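Local atomic coordinates of lipolytic enzyme, G-D-S-L family (Bacteroides thetaiotaomicron, PDB entry 7BR2), a protein that metabolizes the drug diltiazem in the gut as a serine esterase of the SGNH (GDSL) hydrolase family. Residues I132-A144 against F152-Q166. Sequence-based numbering, arbitrary orientation.
Sequences IVMTGTSPYDETA and FKKKNETIKRIIEYQ
The aliphatic chain of Lys155 lies across one face of the Tyr140 ring. Its CD sits 3.7 Å from the centroid of that ring, a CH-pi contact. Beyond it, Lys155 NZ hydrogen-bonds to Ser92 OG and to the carbonyls of Met89 and Gly93. Tyr140 CG is anti to its own nitrogen (chi1 179°), which carries the ring out towards the loop ahead of the helix. There the hydroxyl accepts a nearly straight bond, 2.9 Å from Phe152 N to Tyr140 OH at 171°. The two aromatic rings meet obliquely, with Phe152 CD2 3.6 Å from Tyr140 CZ. A leucine in place of Tyr140 would probably leave Phe152 N without this acceptor and take away the flat face on which the Lys155 methylenes rest.

Glu142 reaches the start of the helix with an extended chain. Asn156 N donates to Glu142 OE2 at 2.8 Å. The carboxylate would probably interact favourably with the helix dipole. Asn156 in turn receives the backbone of the loop: Tyr140 N lies 3.1 Å from Asn156 OD1 and comes from above the amide plane. Asn156 ND2 is held by Asn181.

In the middle of the contact apolar groups meet. Thr137 CG2 packs on Ile159 CG2 at 3.6 Å, and Ile163 lies against Gly136 CA, where a side chain would collide with Ile163 CG2. The far end is polar. A water bridges Thr137 N and Gln166 OE1, and Gln166 NE2 makes a weak bond to Met134 SD.

The axes of strand 132-136 and helix 155-166 run nearly antiparallel and approach to 8.4 Å. Strand 131-136, helix 155-173 and strand 176-179 form a beta-alpha-beta crossover of the parallel sheet in the SGNH hydrolase fold.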
loop_
_atom_site.group_PDB
_atom_site.type_symbol
_atom_site.label_atom_id
_atom_site.label_comp_id
_atom_site.label_asym_id
_atom_site.label_seq_id
_atom_site.Cartn_x
_atom_site.Cartn_y
_atom_site.Cartn_z
ATOM N N ILE A 132 1.628 -17.108 -6.775
ATOM C CA ILE A 132 0.243 -16.700 -6.551
ATOM C C ILE A 132 0.040 -16.422 -5.065
ATOM O O ILE A 132 0.415 -17.237 -4.214
ATOM C CB ILE A 132 -0.743 -17.773 -7.053
ATOM C CG1 ILE A 132 -0.472 -18.128 -8.516
ATOM C CG2 ILE A 132 -2.173 -17.287 -6.934
ATOM C CD1 ILE A 132 -0.685 -16.960 -9.469
ATOM N N VAL A 133 -0.544 -15.267 -4.744
ATOM C CA VAL A 133 -0.807 -14.877 -3.359
ATOM C C VAL A 133 -2.282 -14.506 -3.218
ATOM O O VAL A 133 -2.710 -13.434 -3.679
ATOM C CB VAL A 133 0.090 -13.717 -2.911
ATOM C CG1 VAL A 133 -0.208 -13.339 -1.472
ATOM C CG2 VAL A 133 1.570 -14.088 -3.088
ATOM N N MET A 134 -3.057 -15.365 -2.552
ATOM C CA MET A 134 -4.432 -15.009 -2.223
ATOM C C MET A 134 -4.415 -13.987 -1.099
ATOM O O MET A 134 -3.769 -14.208 -0.071
ATOM C CB MET A 134 -5.215 -16.253 -1.803
ATOM C CG MET A 134 -5.405 -17.284 -2.903
ATOM S SD MET A 134 -6.506 -16.727 -4.204
ATOM C CE MET A 134 -5.449 -16.840 -5.649
ATOM N N THR A 135 -5.074 -12.846 -1.300
ATOM C CA THR A 135 -5.111 -11.788 -0.290
ATOM C C THR A 135 -6.574 -11.480 -0.007
ATOM O O THR A 135 -7.266 -10.898 -0.850
ATOM C CB THR A 135 -4.365 -10.523 -0.724
ATOM O OG1 THR A 135 -5.124 -9.840 -1.731
ATOM C CG2 THR A 135 -3.035 -10.865 -1.289
ATOM N N GLY A 136 -7.039 -11.858 1.185
ATOM C CA GLY A 136 -8.430 -11.669 1.548
ATOM C C GLY A 136 -8.766 -10.200 1.610
ATOM O O GLY A 136 -8.046 -9.438 2.256
ATOM N N THR A 137 -9.815 -9.783 0.900
ATOM C CA THR A 137 -10.127 -8.361 0.797
ATOM C C THR A 137 -10.357 -7.720 2.166
ATOM O O THR A 137 -10.768 -8.372 3.135
ATOM C CB THR A 137 -11.371 -8.136 -0.058
ATOM O OG1 THR A 137 -11.731 -6.752 -0.003
ATOM C CG2 THR A 137 -12.540 -8.966 0.450
ATOM N N SER A 138 -10.083 -6.415 2.229
ATOM C CA SER A 138 -10.502 -5.594 3.346
ATOM C C SER A 138 -12.020 -5.714 3.537
ATOM O O SER A 138 -12.750 -6.038 2.600
ATOM C CB SER A 138 -10.083 -4.139 3.103
ATOM O OG SER A 138 -10.512 -3.677 1.835
ATOM N N PRO A 139 -12.525 -5.441 4.739
ATOM C CA PRO A 139 -13.908 -5.807 5.056
ATOM C C PRO A 139 -14.923 -4.708 4.768
ATOM O O PRO A 139 -14.591 -3.533 4.611
ATOM C CB PRO A 139 -13.835 -6.079 6.564
ATOM C CG PRO A 139 -12.833 -5.047 7.047
ATOM C CD PRO A 139 -11.827 -4.880 5.917
ATOM N N TYR A 140 -16.186 -5.126 4.697
ATOM C CA TYR A 140 -17.305 -4.196 4.798
ATOM C C TYR A 140 -17.579 -3.934 6.277
ATOM O O TYR A 140 -17.883 -4.866 7.033
ATOM C CB TYR A 140 -18.546 -4.758 4.110
ATOM C CG TYR A 140 -19.753 -3.852 4.209
ATOM C CD1 TYR A 140 -19.897 -2.752 3.373
ATOM C CD2 TYR A 140 -20.741 -4.083 5.158
ATOM C CE1 TYR A 140 -20.998 -1.915 3.470
ATOM C CE2 TYR A 140 -21.854 -3.245 5.261
ATOM C CZ TYR A 140 -21.974 -2.165 4.418
ATOM O OH TYR A 140 -23.076 -1.337 4.518
ATOM N N ASP A 141 -17.448 -2.679 6.704
ATOM C CA ASP A 141 -17.536 -2.353 8.128
ATOM C C ASP A 141 -19.000 -2.245 8.543
ATOM O O ASP A 141 -19.641 -1.213 8.341
ATOM C CB ASP A 141 -16.809 -1.054 8.426
ATOM C CG ASP A 141 -16.677 -0.800 9.909
ATOM O OD1 ASP A 141 -17.266 -1.567 10.710
ATOM O OD2 ASP A 141 -16.015 0.192 10.269
ATOM N N GLU A 142 -19.509 -3.288 9.196
ATOM C CA GLU A 142 -20.902 -3.354 9.622
ATOM C C GLU A 142 -21.171 -2.681 10.963
ATOM O O GLU A 142 -22.325 -2.355 11.253
ATOM C CB GLU A 142 -21.315 -4.826 9.732
ATOM C CG GLU A 142 -21.298 -5.601 8.435
ATOM C CD GLU A 142 -21.559 -7.091 8.645
ATOM O OE1 GLU A 142 -21.700 -7.522 9.812
ATOM O OE2 GLU A 142 -21.737 -7.811 7.643
ATOM N N THR A 143 -20.132 -2.416 11.759
ATOM C CA THR A 143 -20.304 -1.983 13.139
ATOM C C THR A 143 -20.094 -0.485 13.349
ATOM O O THR A 143 -20.559 0.054 14.359
ATOM C CB THR A 143 -19.365 -2.791 14.051
ATOM O OG1 THR A 143 -17.993 -2.524 13.724
ATOM C CG2 THR A 143 -19.616 -4.276 13.864
ATOM N N ALA A 144 -19.424 0.200 12.427
ATOM C CA ALA A 144 -19.174 1.628 12.574
ATOM C C ALA A 144 -20.485 2.407 12.554
ATOM O O ALA A 144 -21.450 2.006 11.899
ATOM C CB ALA A 144 -18.251 2.098 11.460
ATOM N N PHE A 152 -25.544 -2.746 5.309
ATOM C CA PHE A 152 -25.988 -3.967 4.639
ATOM C C PHE A 152 -25.689 -5.145 5.561
ATOM O O PHE A 152 -24.550 -5.600 5.658
ATOM C CB PHE A 152 -25.331 -4.106 3.267
ATOM C CG PHE A 152 -25.568 -2.920 2.361
ATOM C CD1 PHE A 152 -26.862 -2.529 2.035
ATOM C CD2 PHE A 152 -24.513 -2.174 1.870
ATOM C CE1 PHE A 152 -27.093 -1.434 1.216
ATOM C CE2 PHE A 152 -24.746 -1.070 1.050
ATOM C CZ PHE A 152 -26.035 -0.704 0.729
ATOM N N LYS A 153 -26.727 -5.648 6.236
ATOM C CA LYS A 153 -26.529 -6.543 7.370
ATOM C C LYS A 153 -25.943 -7.879 6.933
ATOM O O LYS A 153 -26.457 -8.536 6.021
ATOM C CB LYS A 153 -27.858 -6.759 8.109
ATOM C CG LYS A 153 -28.314 -5.554 8.915
ATOM C CD LYS A 153 -29.585 -5.807 9.722
ATOM C CE LYS A 153 -30.859 -5.368 9.019
ATOM N NZ LYS A 153 -31.380 -6.352 8.049
ATOM N N LYS A 154 -24.867 -8.276 7.608
ATOM C CA LYS A 154 -24.193 -9.559 7.435
ATOM C C LYS A 154 -23.490 -9.712 6.081
ATOM O O LYS A 154 -23.107 -10.826 5.698
ATOM C CB LYS A 154 -25.151 -10.723 7.700
ATOM C CG LYS A 154 -25.620 -10.746 9.155
ATOM C CD LYS A 154 -24.383 -11.013 10.009
ATOM C CE LYS A 154 -24.648 -11.111 11.496
ATOM N NZ LYS A 154 -23.367 -11.306 12.234
ATOM N N LYS A 155 -23.263 -8.600 5.380
ATOM C CA LYS A 155 -22.564 -8.643 4.101
ATOM C C LYS A 155 -21.118 -9.114 4.279
ATOM O O LYS A 155 -20.605 -9.927 3.483
ATOM C CB LYS A 155 -22.660 -7.258 3.448
ATOM C CG LYS A 155 -21.601 -6.910 2.427
ATOM C CD LYS A 155 -21.888 -5.560 1.782
ATOM C CE LYS A 155 -20.788 -5.145 0.805
ATOM N NZ LYS A 155 -20.695 -6.034 -0.378
ATOM N N ASN A 156 -20.461 -8.671 5.350
ATOM C CA ASN A 156 -19.092 -9.113 5.561
ATOM C C ASN A 156 -18.995 -10.603 5.859
ATOM O O ASN A 156 -17.913 -11.176 5.703
ATOM C CB ASN A 156 -18.419 -8.339 6.687
ATOM C CG ASN A 156 -16.921 -8.442 6.613
ATOM O OD1 ASN A 156 -16.335 -8.145 5.578
ATOM N ND2 ASN A 156 -16.294 -8.919 7.682
ATOM N N GLU A 157 -20.091 -11.257 6.253
ATOM C CA GLU A 157 -20.032 -12.702 6.470
ATOM C C GLU A 157 -19.939 -13.458 5.148
ATOM O O GLU A 157 -19.201 -14.446 5.038
ATOM C CB GLU A 157 -21.242 -13.165 7.283
ATOM C CG GLU A 157 -21.445 -12.378 8.589
ATOM C CD GLU A 157 -20.184 -12.272 9.450
ATOM O OE1 GLU A 157 -19.481 -13.288 9.620
ATOM O OE2 GLU A 157 -19.896 -11.160 9.957
ATOM N N THR A 158 -20.678 -13.009 4.128
ATOM C CA THR A 158 -20.494 -13.568 2.792
ATOM C C THR A 158 -19.080 -13.288 2.282
ATOM O O THR A 158 -18.436 -14.166 1.680
ATOM C CB THR A 158 -21.546 -12.993 1.843
ATOM O OG1 THR A 158 -22.855 -13.336 2.314
ATOM C CG2 THR A 158 -21.375 -13.521 0.415
ATOM N N ILE A 159 -18.572 -12.076 2.542
ATOM C CA ILE A 159 -17.191 -11.772 2.173
ATOM C C ILE A 159 -16.228 -12.758 2.834
ATOM O O ILE A 159 -15.359 -13.345 2.173
ATOM C CB ILE A 159 -16.848 -10.316 2.531
ATOM C CG1 ILE A 159 -17.618 -9.349 1.630
ATOM C CG2 ILE A 159 -15.370 -10.066 2.407
ATOM C CD1 ILE A 159 -17.439 -7.903 2.012
ATOM N N LYS A 160 -16.390 -12.980 4.140
ATOM C CA LYS A 160 -15.515 -13.899 4.860
ATOM C C LYS A 160 -15.625 -15.322 4.327
ATOM O O LYS A 160 -14.633 -16.058 4.318
ATOM C CB LYS A 160 -15.821 -13.861 6.363
ATOM C CG LYS A 160 -15.201 -12.669 7.084
ATOM C CD LYS A 160 -15.888 -12.365 8.399
ATOM C CE LYS A 160 -15.658 -13.468 9.421
ATOM N NZ LYS A 160 -16.130 -13.057 10.785
ATOM N N ARG A 161 -16.819 -15.739 3.898
ATOM C CA ARG A 161 -16.954 -17.056 3.270
ATOM C C ARG A 161 -16.123 -17.145 1.996
ATOM O O ARG A 161 -15.449 -18.157 1.744
ATOM C CB ARG A 161 -18.419 -17.348 2.957
ATOM C CG ARG A 161 -19.247 -17.767 4.141
ATOM C CD ARG A 161 -20.647 -18.147 3.687
ATOM N NE ARG A 161 -20.697 -19.498 3.132
ATOM C CZ ARG A 161 -21.733 -19.980 2.451
ATOM N NH1 ARG A 161 -22.797 -19.209 2.236
ATOM N NH2 ARG A 161 -21.711 -21.227 1.992
ATOM N N ILE A 162 -16.192 -16.105 1.159
ATOM C CA ILE A 162 -15.365 -16.088 -0.048
ATOM C C ILE A 162 -13.880 -16.157 0.326
ATOM O O ILE A 162 -13.093 -16.895 -0.287
ATOM C CB ILE A 162 -15.692 -14.845 -0.907
ATOM C CG1 ILE A 162 -17.162 -14.867 -1.344
ATOM C CG2 ILE A 162 -14.784 -14.790 -2.130
ATOM C CD1 ILE A 162 -17.631 -13.602 -2.017
ATOM N N ILE A 163 -13.486 -15.422 1.362
ATOM C CA ILE A 163 -12.085 -15.424 1.768
ATOM C C ILE A 163 -11.661 -16.803 2.270
ATOM O O ILE A 163 -10.536 -17.242 2.018
ATOM C CB ILE A 163 -11.840 -14.330 2.816
ATOM C CG1 ILE A 163 -12.089 -12.963 2.173
ATOM C CG2 ILE A 163 -10.427 -14.436 3.361
ATOM C CD1 ILE A 163 -11.934 -11.790 3.086
ATOM N N GLU A 164 -12.554 -17.519 2.956
ATOM C CA GLU A 164 -12.230 -18.883 3.379
ATOM C C GLU A 164 -12.086 -19.813 2.186
ATOM O O GLU A 164 -11.214 -20.696 2.180
ATOM C CB GLU A 164 -13.283 -19.412 4.360
ATOM C CG GLU A 164 -12.868 -19.372 5.833
ATOM C CD GLU A 164 -11.451 -19.935 6.077
ATOM O OE1 GLU A 164 -11.241 -21.156 5.858
ATOM O OE2 GLU A 164 -10.556 -19.175 6.512
ATOM N N TYR A 165 -12.929 -19.640 1.166
ATOM C CA TYR A 165 -12.726 -20.423 -0.048
ATOM C C TYR A 165 -11.360 -20.122 -0.669
ATOM O O TYR A 165 -10.661 -21.037 -1.133
ATOM C CB TYR A 165 -13.839 -20.164 -1.053
ATOM C CG TYR A 165 -13.854 -21.209 -2.135
ATOM C CD1 TYR A 165 -12.982 -21.128 -3.218
ATOM C CD2 TYR A 165 -14.709 -22.291 -2.064
ATOM C CE1 TYR A 165 -12.968 -22.092 -4.204
ATOM C CE2 TYR A 165 -14.714 -23.264 -3.055
ATOM C CZ TYR A 165 -13.837 -23.157 -4.120
ATOM O OH TYR A 165 -13.835 -24.118 -5.102
ATOM N N GLN A 166 -10.956 -18.845 -0.658
ATOM C CA GLN A 166 -9.614 -18.490 -1.113
ATOM C C GLN A 166 -8.541 -19.208 -0.299
ATOM O O GLN A 166 -7.601 -19.778 -0.863
ATOM C CB GLN A 166 -9.405 -16.982 -1.016
ATOM C CG GLN A 166 -9.961 -16.174 -2.138
ATOM C CD GLN A 166 -9.628 -14.717 -1.967
ATOM O OE1 GLN A 166 -10.251 -14.018 -1.169
ATOM N NE2 GLN A 166 -8.624 -14.248 -2.701
HETATM O O HOH W 1 -10.719 -11.385 -1.083
#